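Local coordinates for protein cellulase (Bacillus sp. BG-CS10, PDB 5E09) that probably hydrolyses internal beta-1,4-glucosidic bonds of cellulose, using a family 5 catalytic barrel joined to a family 46 carbohydrate-binding module, at residues 49-54 / 94-99; 90-95 / 139-144; 298-301 / 306-309. One frame throughout, in Å; residues are numbered along the deposited sequence.

How the interactions relate
All three contacts belong to the parallel eight-stranded barrel of the family 5 catalytic domain, each where a helix ends or a strand begins. Interactions 1 and 2 are neighbours, with centres about 9 Å apart: they share E94 and D95, and reach the adjacent strands 97-100 and 142-145. Interaction 3 comes later in the chain, on helix 286-302 and the last barrel strand, 306-311; its centre is about 16 Å from that of interaction 1 and 21 Å from that of interaction 2. M99 and M308, in the segments of interactions 1 and 3 but outside the contacts themselves, touch. All three pack outer helices at the barrel end opposite the expected active site, and are structural.

Interaction 1: residues 49-54 / 94-99; sequences TIADEG and EDLYVM
In the (beta/alpha)8 barrel of the catalytic domain, A51 in the last turn of helix 44-52 packs against E94 and L96, in the turn that carries the chain from helix 78-93 into strand 97-100. The methyl of A51 does all the touching from its side. Its CB lies 4.0 Å from CB of E94 and 4.1 Å from CD2 of L96, so one small group serves two partners, and alanine suits a place where the backbones come close: the CA atoms of A51 and E94 are 6.6 Å apart.

L96 is the apolar partner, a buried leucine that turns one branch, CD2, toward the methyl while its residue leads into the strand. E94 behaves differently. A turn about its CB-CG bond (chi2 -67°) brings the carboxylate back alongside A51, OE1 coming to 4.0 Å from the A51 CB, while OE2 forms a salt bridge with R44 on the same helix 44-52. A glutamate thus offers its aliphatic root to the apolar contact and its charge to the arginine.

Both helices that meet here end in Schellman motifs. At the first, G54 N bonds back to A51 O (3.0 Å), and the positive phi of G54 (104°) would jam a side chain against the preceding carbonyl, which calls for glycine. At the second, D95 takes the positive phi, with its own N bonded to L92 O and L96 N to A91 O, after which L96 directs its side chain to helix 44-52.

The contact therefore joins neighbouring outer helices of the barrel, 44-52 and 78-93, at their C-terminal ends. I47 of helix 44-52 continues the packing against E94 and L96, and strand 97-100 beyond them runs between strands 57-60 and 142-145.

Interaction 2: residues 90-95 / 139-144; sequences WALEED and SHKLMF
L92 and K141 are the nearest backbone pair, 7.3 Å between their CA atoms, where the last turn of helix 78-93 faces a type I beta turn running from S139 to L142. The turn is closed by L142 N bonding to S139 O, and an ST turn is added to it: S139 OG accepts from K141 N at 3.2 Å, nearly straight at 174°, a task for which the short hydroxyl of serine is well suited.

The side chains of L92 and K141 lie alongside one another, pointing opposite ways. L92 reaches out with one branch, its CD2 lying 4.0 Å from CB of K141 and 4.5 Å from CB of L142, so a branched apolar side chain covers the residues at the start of strand 142-145. The lysine chain bends at chi2, chi3 and chi4, curling its amine to the helix end, where K141 NZ is 3.5 Å from D95 C and donates to L96 O just beyond.

With an alanine here the amine is gone, and L96 O would probably lose this donor while a gap opens beside D95.

Lysine thus does two jobs, apolar near its root and polar at its tip. D95 OD1 is 4.7 Å from K141 NZ, not in contact, so the opposite charges are likely to attract only at a distance; the carbonyl of L96 takes the bond.

Interaction 3: residues 298-301 / 306-309; sequences HHLN and THML
Apolar packing between L300 and H307 carries most of this contact, which lies within the beta-alpha-beta unit of strand 267-272, helix 286-302 and strand 306-311. The CD1 branch of L300 meets the root of the histidine, 3.7 Å from H307 CB and 3.8 Å from H307 CD2, approaching the ring obliquely. H307 CG sits between the backbone N and the carbonyl carbon (chi1 55°), a torsion that turns the imidazole toward the helix. F253, on helix 243-261, and L269, on strand 267-272, add to the leucine's surroundings, and the ring of F272 meets that of H307 almost at right angles.

The polar part is a water bridge. N301 OD1 lies at the edge of the imidazole, near its plane, but 4.4 Å from H307 NE2; one water spans them, donating to N301 OD1 at 2.5 Å, a doubtfully short value, and bonding to H307 NE2 at 3.0 Å.

Histidine suits this place because its carbon side can lie against leucine while its nitrogen meets water. The contact couples helix to strand by dispersion near the backbone and by a water-mediated link farther out, giving H307 NE2 a partner without a direct bond to asparagine.

Interaction 1: residues 49-54 / 94-99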
loop_
_atom_site.group_PDB
_atom_site.type_symbol
_atom_site.label_atom_id
_atom_site.label_comp_id
_atom_site.label_asym_id
_atom_site.label_seq_id
_atom_site.Cartn_x
_atom_site.Cartn_y
_atom_site.Cartn_z
ATOM N N THR A 49 -8.902 12.542 14.713
ATOM C CA THR A 49 -9.526 11.348 14.160
ATOM C C THR A 49 -8.522 10.203 14.117
ATOM O O THR A 49 -8.825 9.081 14.527
ATOM C CB THR A 49 -10.069 11.586 12.745
ATOM O OG1 THR A 49 -10.976 12.697 12.750
ATOM C CG2 THR A 49 -10.779 10.338 12.238
ATOM N N ILE A 50 -7.323 10.496 13.620
ATOM C CA ILE A 50 -6.270 9.487 13.563
ATOM C C ILE A 50 -5.976 8.911 14.951
ATOM O O ILE A 50 -5.780 7.699 15.101
ATOM C CB ILE A 50 -4.980 10.064 12.948
ATOM C CG1 ILE A 50 -5.205 10.358 11.459
ATOM C CG2 ILE A 50 -3.806 9.116 13.145
ATOM C CD1 ILE A 50 -5.744 9.177 10.674
ATOM N N ALA A 51 -5.963 9.768 15.969
ATOM C CA ALA A 51 -5.772 9.271 17.333
ATOM C C ALA A 51 -6.960 8.418 17.790
ATOM O O ALA A 51 -6.776 7.334 18.344
ATOM C CB ALA A 51 -5.546 10.422 18.292
ATOM N N ASP A 52 -8.174 8.907 17.545
ATOM C CA ASP A 52 -9.401 8.208 17.944
ATOM C C ASP A 52 -9.503 6.811 17.342
ATOM O O ASP A 52 -10.028 5.895 17.975
ATOM C CB ASP A 52 -10.645 9.012 17.540
ATOM C CG ASP A 52 -11.941 8.378 18.018
ATOM O OD1 ASP A 52 -11.884 7.319 18.682
ATOM O OD2 ASP A 52 -13.021 8.941 17.719
ATOM N N GLU A 53 -9.004 6.651 16.120
ATOM C CA GLU A 53 -9.116 5.378 15.420
ATOM C C GLU A 53 -8.153 4.334 15.979
ATOM O O GLU A 53 -8.141 3.189 15.527
ATOM C CB GLU A 53 -8.877 5.573 13.923
ATOM C CG GLU A 53 -9.946 6.417 13.233
ATOM C CD GLU A 53 -11.331 5.783 13.291
ATOM O OE1 GLU A 53 -11.460 4.573 12.997
ATOM O OE2 GLU A 53 -12.293 6.501 13.638
ATOM N N GLY A 54 -7.348 4.732 16.961
ATOM C CA GLY A 54 -6.473 3.802 17.650
ATOM C C GLY A 54 -5.012 3.885 17.243
ATOM O O GLY A 54 -4.178 3.142 17.768
ATOM N N GLU A 94 -2.385 15.181 21.135
ATOM C CA GLU A 94 -3.185 13.960 21.123
ATOM C C GLU A 94 -2.412 12.776 21.688
ATOM O O GLU A 94 -2.871 11.635 21.602
ATOM C CB GLU A 94 -3.655 13.635 19.705
ATOM C CG GLU A 94 -4.588 14.670 19.110
ATOM C CD GLU A 94 -5.928 14.722 19.825
ATOM O OE1 GLU A 94 -6.310 13.711 20.454
ATOM O OE2 GLU A 94 -6.597 15.777 19.763
ATOM N N ASP A 95 -1.239 13.066 22.251
ATOM C CA ASP A 95 -0.342 12.062 22.833
ATOM C C ASP A 95 0.192 11.085 21.777
ATOM O O ASP A 95 0.567 9.955 22.091
ATOM C CB ASP A 95 -1.045 11.296 23.963
ATOM C CG ASP A 95 -1.257 12.147 25.204
ATOM O OD1 ASP A 95 -0.621 13.222 25.304
ATOM O OD2 ASP A 95 -2.061 11.745 26.075
ATOM N N LEU A 96 0.233 11.528 20.526
ATOM C CA LEU A 96 0.823 10.728 19.460
ATOM C C LEU A 96 2.340 10.875 19.439
ATOM O O LEU A 96 2.871 11.915 19.823
ATOM C CB LEU A 96 0.254 11.131 18.097
ATOM C CG LEU A 96 -1.241 10.934 17.850
ATOM C CD1 LEU A 96 -1.651 11.603 16.539
ATOM C CD2 LEU A 96 -1.565 9.456 17.827
ATOM N N TYR A 97 3.035 9.829 19.001
ATOM C CA TYR A 97 4.428 9.977 18.599
ATOM C C TYR A 97 4.430 10.553 17.190
ATOM O O TYR A 97 3.530 10.252 16.403
ATOM C CB TYR A 97 5.172 8.647 18.623
ATOM C CG TYR A 97 5.367 8.031 19.991
ATOM C CD1 TYR A 97 4.373 7.248 20.575
ATOM C CD2 TYR A 97 6.565 8.190 20.679
ATOM C CE1 TYR A 97 4.558 6.658 21.815
ATOM C CE2 TYR A 97 6.759 7.608 21.921
ATOM C CZ TYR A 97 5.753 6.844 22.485
ATOM O OH TYR A 97 5.947 6.266 23.720
ATOM N N VAL A 98 5.423 11.382 16.876
ATOM C CA VAL A 98 5.526 12.004 15.556
ATOM C C VAL A 98 6.900 11.755 14.928
ATOM O O VAL A 98 7.918 11.848 15.606
ATOM C CB VAL A 98 5.276 13.524 15.636
ATOM C CG1 VAL A 98 5.375 14.166 14.251
ATOM C CG2 VAL A 98 3.921 13.796 16.259
HETATM N N MSE A 99 6.918 11.417 13.639
HETATM C CA MSE A 99 8.164 11.299 12.885
HETATM C C MSE A 99 8.192 12.369 11.798
HETATM O O MSE A 99 7.252 12.478 11.005
HETATM C CB MSE A 99 8.320 9.901 12.260
HETATM C CG MSE A 99 9.596 9.750 11.419
HETATM SE SE MSE A 99 9.866 8.008 10.561
HETATM C CE MSE A 99 9.338 6.868 12.067
#

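Interaction 2: residues 90-95 / 139-144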
loop_
_atom_site.group_PDB
_atom_site.type_symbol
_atom_site.label_atom_id
_atom_site.label_comp_id
_atom_site.label_asym_id
_atom_site.label_seq_id
_atom_site.Cartn_x
_atom_site.Cartn_y
_atom_site.Cartn_z
ATOM N N TRP A 90 -0.276 19.724 17.410
ATOM C CA TRP A 90 -1.576 19.066 17.507
ATOM C C TRP A 90 -1.427 17.578 17.785
ATOM O O TRP A 90 -2.111 17.020 18.650
ATOM C CB TRP A 90 -2.373 19.261 16.219
ATOM C CG TRP A 90 -2.917 20.636 16.033
ATOM C CD1 TRP A 90 -3.060 21.603 16.984
ATOM C CD2 TRP A 90 -3.404 21.200 14.811
ATOM N NE1 TRP A 90 -3.609 22.734 16.429
ATOM C CE2 TRP A 90 -3.827 22.513 15.095
ATOM C CE3 TRP A 90 -3.526 20.720 13.505
ATOM C CZ2 TRP A 90 -4.358 23.353 14.121
ATOM C CZ3 TRP A 90 -4.052 21.556 12.537
ATOM C CH2 TRP A 90 -4.462 22.859 12.851
ATOM N N ALA A 91 -0.526 16.943 17.042
ATOM C CA ALA A 91 -0.310 15.510 17.174
ATOM C C ALA A 91 0.316 15.158 18.522
ATOM O O ALA A 91 -0.027 14.142 19.122
ATOM C CB ALA A 91 0.552 15.002 16.027
ATOM N N LEU A 92 1.229 15.996 19.003
ATOM C CA LEU A 92 1.806 15.781 20.329
ATOM C C LEU A 92 0.734 15.937 21.416
ATOM O O LEU A 92 0.722 15.185 22.389
ATOM C CB LEU A 92 2.978 16.737 20.575
ATOM C CG LEU A 92 4.238 16.434 19.751
ATOM C CD1 LEU A 92 5.274 17.540 19.881
ATOM C CD2 LEU A 92 4.834 15.085 20.140
ATOM N N GLU A 93 -0.173 16.896 21.228
ATOM C CA GLU A 93 -1.297 17.112 22.141
ATOM C C GLU A 93 -2.208 15.893 22.247
ATOM O O GLU A 93 -2.750 15.612 23.313
ATOM C CB GLU A 93 -2.130 18.313 21.694
ATOM C CG GLU A 93 -1.446 19.658 21.840
ATOM C CD GLU A 93 -2.236 20.770 21.173
ATOM O OE1 GLU A 93 -3.479 20.650 21.102
ATOM O OE2 GLU A 93 -1.617 21.754 20.708
ATOM N N GLU A 94 -2.385 15.181 21.135
ATOM C CA GLU A 94 -3.185 13.960 21.123
ATOM C C GLU A 94 -2.412 12.776 21.688
ATOM O O GLU A 94 -2.871 11.635 21.602
ATOM C CB GLU A 94 -3.655 13.635 19.705
ATOM C CG GLU A 94 -4.588 14.670 19.110
ATOM C CD GLU A 94 -5.928 14.722 19.825
ATOM O OE1 GLU A 94 -6.310 13.711 20.454
ATOM O OE2 GLU A 94 -6.597 15.777 19.763
ATOM N N ASP A 95 -1.239 13.066 22.251
ATOM C CA ASP A 95 -0.342 12.062 22.833
ATOM C C ASP A 95 0.192 11.085 21.777
ATOM O O ASP A 95 0.567 9.955 22.091
ATOM C CB ASP A 95 -1.045 11.296 23.963
ATOM C CG ASP A 95 -1.257 12.147 25.204
ATOM O OD1 ASP A 95 -0.621 13.222 25.304
ATOM O OD2 ASP A 95 -2.061 11.745 26.075
ATOM N N SER A 139 8.918 17.676 22.907
ATOM C CA SER A 139 8.943 16.362 23.545
ATOM C C SER A 139 9.773 15.322 22.790
ATOM O O SER A 139 9.984 15.436 21.577
ATOM C CB SER A 139 7.510 15.846 23.703
ATOM O OG SER A 139 7.498 14.530 24.227
ATOM N N HIS A 140 10.222 14.301 23.514
ATOM C CA HIS A 140 10.996 13.218 22.920
ATOM C C HIS A 140 10.119 12.317 22.061
ATOM O O HIS A 140 10.621 11.482 21.309
ATOM C CB HIS A 140 11.701 12.393 24.001
ATOM C CG HIS A 140 12.995 12.985 24.463
ATOM N ND1 HIS A 140 13.667 12.534 25.582
ATOM C CD2 HIS A 140 13.746 13.994 23.958
ATOM C CE1 HIS A 140 14.770 13.240 25.745
ATOM N NE2 HIS A 140 14.844 14.134 24.774
ATOM N N LYS A 141 8.806 12.494 22.170
ATOM C CA LYS A 141 7.864 11.751 21.344
ATOM C C LYS A 141 7.950 12.209 19.884
ATOM O O LYS A 141 7.413 11.562 18.984
ATOM C CB LYS A 141 6.440 11.908 21.886
ATOM C CG LYS A 141 6.246 11.338 23.297
ATOM C CD LYS A 141 4.995 10.467 23.394
ATOM C CE LYS A 141 3.766 11.257 23.840
ATOM N NZ LYS A 141 3.266 12.268 22.847
ATOM N N LEU A 142 8.626 13.330 19.655
ATOM C CA LEU A 142 8.948 13.764 18.297
ATOM C C LEU A 142 10.341 13.258 17.915
ATOM O O LEU A 142 11.312 13.462 18.646
ATOM C CB LEU A 142 8.873 15.285 18.174
ATOM C CG LEU A 142 9.435 15.911 16.898
ATOM C CD1 LEU A 142 8.584 15.539 15.692
ATOM C CD2 LEU A 142 9.522 17.418 17.051
HETATM N N MSE A 143 10.421 12.583 16.775
HETATM C CA MSE A 143 11.664 11.999 16.291
HETATM C C MSE A 143 11.938 12.460 14.860
HETATM O O MSE A 143 11.012 12.809 14.116
HETATM C CB MSE A 143 11.592 10.473 16.355
HETATM C CG MSE A 143 10.678 9.853 15.292
HETATM SE SE MSE A 143 10.093 8.061 15.767
HETATM C CE MSE A 143 8.585 8.553 16.903
ATOM N N PHE A 144 13.212 12.454 14.480
ATOM C CA PHE A 144 13.639 12.895 13.151
ATOM C C PHE A 144 14.134 11.723 12.320
ATOM O O PHE A 144 14.892 10.898 12.832
ATOM C CB PHE A 144 14.766 13.928 13.258
ATOM C CG PHE A 144 14.395 15.182 13.993
ATOM C CD1 PHE A 144 13.078 15.614 14.061
ATOM C CD2 PHE A 144 15.378 15.953 14.599
ATOM C CE1 PHE A 144 12.748 16.789 14.732
ATOM C CE2 PHE A 144 15.053 17.123 15.270
ATOM C CZ PHE A 144 13.734 17.541 15.335
#

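Interaction 3: residues 298-301 / 306-309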
loop_
_atom_site.group_PDB
_atom_site.type_symbol
_atom_site.label_atom_id
_atom_site.label_comp_id
_atom_site.label_asym_id
_atom_site.label_seq_id
_atom_site.Cartn_x
_atom_site.Cartn_y
_atom_site.Cartn_z
ATOM N N HIS A 298 0.329 -9.799 10.803
ATOM C CA HIS A 298 0.654 -10.920 11.683
ATOM C C HIS A 298 2.166 -11.100 11.798
ATOM O O HIS A 298 2.715 -11.177 12.910
ATOM C CB HIS A 298 0.027 -12.223 11.189
ATOM C CG HIS A 298 0.550 -13.443 11.887
ATOM N ND1 HIS A 298 0.624 -13.540 13.259
ATOM C CD2 HIS A 298 1.018 -14.617 11.399
ATOM C CE1 HIS A 298 1.117 -14.722 13.589
ATOM N NE2 HIS A 298 1.364 -15.395 12.478
ATOM N N HIS A 299 2.852 -11.156 10.660
ATOM C CA HIS A 299 4.283 -11.457 10.725
ATOM C C HIS A 299 5.124 -10.277 11.251
ATOM O O HIS A 299 6.163 -10.483 11.915
ATOM C CB HIS A 299 4.769 -11.939 9.364
ATOM C CG HIS A 299 4.388 -13.359 9.077
ATOM N ND1 HIS A 299 5.028 -14.431 9.661
ATOM C CD2 HIS A 299 3.404 -13.881 8.307
ATOM C CE1 HIS A 299 4.468 -15.554 9.249
ATOM N NE2 HIS A 299 3.482 -15.251 8.425
ATOM N N LEU A 300 4.654 -9.055 11.007
ATOM C CA LEU A 300 5.287 -7.874 11.598
ATOM C C LEU A 300 5.189 -7.925 13.114
ATOM O O LEU A 300 6.158 -7.628 13.823
ATOM C CB LEU A 300 4.653 -6.577 11.088
ATOM C CG LEU A 300 4.788 -6.257 9.597
ATOM C CD1 LEU A 300 4.097 -4.940 9.263
ATOM C CD2 LEU A 300 6.253 -6.239 9.168
ATOM N N ASN A 301 4.006 -8.289 13.605
ATOM C CA ASN A 301 3.797 -8.430 15.041
ATOM C C ASN A 301 4.676 -9.517 15.638
ATOM O O ASN A 301 5.307 -9.302 16.671
ATOM C CB ASN A 301 2.328 -8.713 15.347
ATOM C CG ASN A 301 1.450 -7.504 15.109
ATOM O OD1 ASN A 301 1.915 -6.371 15.128
ATOM N ND2 ASN A 301 0.160 -7.744 14.897
ATOM N N THR A 306 7.320 -2.213 14.360
ATOM C CA THR A 306 6.327 -1.153 14.402
ATOM C C THR A 306 6.068 -0.689 12.971
ATOM O O THR A 306 7.008 -0.406 12.235
ATOM C CB THR A 306 6.791 0.020 15.279
ATOM O OG1 THR A 306 6.653 -0.339 16.661
ATOM C CG2 THR A 306 5.965 1.263 15.008
ATOM N N HIS A 307 4.801 -0.633 12.567
ATOM C CA HIS A 307 4.467 -0.315 11.181
ATOM C C HIS A 307 3.620 0.946 11.054
ATOM O O HIS A 307 2.885 1.314 11.975
ATOM C CB HIS A 307 3.742 -1.495 10.535
ATOM C CG HIS A 307 2.530 -1.941 11.293
ATOM N ND1 HIS A 307 1.364 -1.204 11.329
ATOM C CD2 HIS A 307 2.311 -3.035 12.057
ATOM C CE1 HIS A 307 0.478 -1.834 12.080
ATOM N NE2 HIS A 307 1.027 -2.946 12.536
HETATM N N MSE A 308 3.725 1.600 9.900
HETATM C CA MSE A 308 3.042 2.868 9.640
HETATM C C MSE A 308 2.439 2.912 8.231
HETATM O O MSE A 308 3.166 2.968 7.237
HETATM C CB MSE A 308 4.010 4.040 9.826
HETATM C CG MSE A 308 4.813 3.976 11.115
HETATM SE SE MSE A 308 5.838 5.582 11.418
HETATM C CE MSE A 308 4.433 6.700 12.180
ATOM N N LEU A 309 1.112 2.901 8.158
ATOM C CA LEU A 309 0.391 2.792 6.894
ATOM C C LEU A 309 0.548 4.033 6.023
ATOM O O LEU A 309 0.411 5.159 6.502
ATOM C CB LEU A 309 -1.094 2.536 7.170
ATOM C CG LEU A 309 -2.083 2.571 6.002
ATOM C CD1 LEU A 309 -1.953 1.320 5.149
ATOM C CD2 LEU A 309 -3.509 2.748 6.515
HETATM O O HOH W 1 0.206 -4.603 14.898
#